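Local coordinates for protein 4-oxalocrotonase tautomerase isozyme (Methylibium petroleiphilum, PDB 4FDX) that belongs to the tautomerase family of small enzymes built on a beta-alpha-beta unit and is assembled here from six protein chains, at residues 21-24 / 25-29. Sequence-based numbering, arbitrary orientation.
Sequences AAIT and EAVVR
Thr24 and Val28, one turn apart on the same alpha-helix, meet through backbone and side chain together, and the four i to i+4 bonds that join 21-24 to 25-29 illustrate how a helix couples the two. Val28 N donates to Thr24 O at 2.9 Å in an almost straight bond (175°). The same oxygen is touched by a methyl group: with Val28 CG2 turned beside its own backbone N and CG1 anti to that N (chi1 169°), CG2 comes to 3.3 Å from Thr24 O. Val27 repeats the pattern one residue earlier. Its N binds Ile23 O and adds only a weak, bent bond to Thr24 O, while its CG2 lies 3.4 Å from Ile23 O and faces Ile23 CG2 loosely, at 4.5 Å. Ala26 N binds Ala22 O, and its CB touches the carbonyl oxygens of both Ala22 and Ile23.

On the polar side Glu25 N binds Ala21 O at 3.1 Å. Glu25 CG reaches 3.4 Å from the same oxygen; the chain then bends at chi2 (-52°), and a water lies 2.7 Å from OE2 and makes at most a weak, longer contact with Ala21 O. Farther out, Thr24 OG1 is hydrogen-bonded to Val20 O, a carbonyl one turn back, while Ala26 O accepts a hydrogen bond from Thr30 OG1, one turn ahead.

Helix 13-31 is the crossover of the beta-alpha-beta unit: Ile23 packs on Ile3 and Met5 of strand 2-8 and on Ile40 of strand 39-45, and Val27 reaches Ile3 and Pro1. Ala22, Ile23, Ala26 and Val27 also pack reciprocally against the same helix of a second subunit, and Thr24 touches Gly54 of a third.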
loop_
_atom_site.group_PDB
_atom_site.type_symbol
_atom_site.label_atom_id
_atom_site.label_comp_id
_atom_site.label_asym_id
_atom_site.label_seq_id
_atom_site.Cartn_x
_atom_site.Cartn_y
_atom_site.Cartn_z
ATOM N N ALA B 21 -11.353 16.625 -3.795
ATOM C CA ALA B 21 -12.714 16.801 -4.297
ATOM C C ALA B 21 -12.944 16.301 -5.708
ATOM O O ALA B 21 -13.951 15.640 -5.935
ATOM C CB ALA B 21 -13.045 18.319 -4.216
ATOM N N ALA B 22 -11.988 16.548 -6.613
ATOM C CA ALA B 22 -12.126 16.170 -7.988
ATOM C C ALA B 22 -12.041 14.665 -8.148
ATOM O O ALA B 22 -12.844 14.061 -8.861
ATOM C CB ALA B 22 -11.060 16.911 -8.795
ATOM N N ILE B 23 -11.104 14.049 -7.424
ATOM C CA ILE B 23 -11.009 12.559 -7.500
ATOM C C ILE B 23 -12.275 11.925 -6.959
ATOM O O ILE B 23 -12.810 10.957 -7.520
ATOM C CB ILE B 23 -9.719 12.021 -6.774
ATOM C CG1 ILE B 23 -8.486 12.477 -7.560
ATOM C CG2 ILE B 23 -9.754 10.479 -6.635
ATOM C CD1 ILE B 23 -7.158 12.320 -6.782
ATOM N N THR B 24 -12.767 12.429 -5.843
ATOM C CA THR B 24 -13.986 11.858 -5.229
ATOM C C THR B 24 -15.153 11.907 -6.192
ATOM O O THR B 24 -15.775 10.900 -6.422
ATOM C CB THR B 24 -14.319 12.612 -3.931
ATOM O OG1 THR B 24 -13.208 12.365 -2.992
ATOM C CG2 THR B 24 -15.567 12.054 -3.284
ATOM N N GLU B 25 -15.383 13.081 -6.782
ATOM C CA GLU B 25 -16.513 13.205 -7.712
ATOM C C GLU B 25 -16.316 12.352 -8.977
ATOM O O GLU B 25 -17.330 11.798 -9.465
ATOM C CB GLU B 25 -16.710 14.698 -8.009
ATOM C CG GLU B 25 -17.196 15.485 -6.781
ATOM C CD GLU B 25 -18.436 14.920 -6.051
ATOM O OE1 GLU B 25 -19.304 14.253 -6.659
ATOM O OE2 GLU B 25 -18.543 15.116 -4.826
ATOM N N ALA B 26 -15.071 12.175 -9.439
ATOM C CA ALA B 26 -14.757 11.285 -10.581
ATOM C C ALA B 26 -15.203 9.866 -10.247
ATOM O O ALA B 26 -15.808 9.208 -11.085
ATOM C CB ALA B 26 -13.258 11.329 -10.925
ATOM N N VAL B 27 -14.948 9.428 -9.005
ATOM C CA VAL B 27 -15.217 8.024 -8.567
ATOM C C VAL B 27 -16.751 7.881 -8.393
ATOM O O VAL B 27 -17.330 6.919 -8.895
ATOM C CB VAL B 27 -14.444 7.757 -7.268
ATOM C CG1 VAL B 27 -14.973 6.482 -6.579
ATOM C CG2 VAL B 27 -12.977 7.545 -7.631
ATOM N N VAL B 28 -17.374 8.848 -7.702
ATOM C CA VAL B 28 -18.832 8.839 -7.519
ATOM C C VAL B 28 -19.521 8.654 -8.895
ATOM O O VAL B 28 -20.384 7.771 -9.045
ATOM C CB VAL B 28 -19.245 10.149 -6.834
ATOM C CG1 VAL B 28 -20.791 10.309 -6.873
ATOM C CG2 VAL B 28 -18.838 10.152 -5.371
ATOM N N ARG B 29 -19.107 9.423 -9.910
ATOM C CA ARG B 29 -19.823 9.466 -11.189
ATOM C C ARG B 29 -19.615 8.210 -11.978
ATOM O O ARG B 29 -20.581 7.637 -12.507
ATOM C CB ARG B 29 -19.395 10.700 -11.980
ATOM C CG ARG B 29 -20.168 10.684 -13.294
ATOM C CD ARG B 29 -19.817 11.869 -14.185
ATOM N NE ARG B 29 -18.396 11.977 -14.518
ATOM C CZ ARG B 29 -17.513 12.688 -13.814
ATOM N NH1 ARG B 29 -17.864 13.307 -12.683
ATOM N NH2 ARG B 29 -16.262 12.738 -14.217
HETATM O O HOH W 1 -16.306 16.000 -3.573
#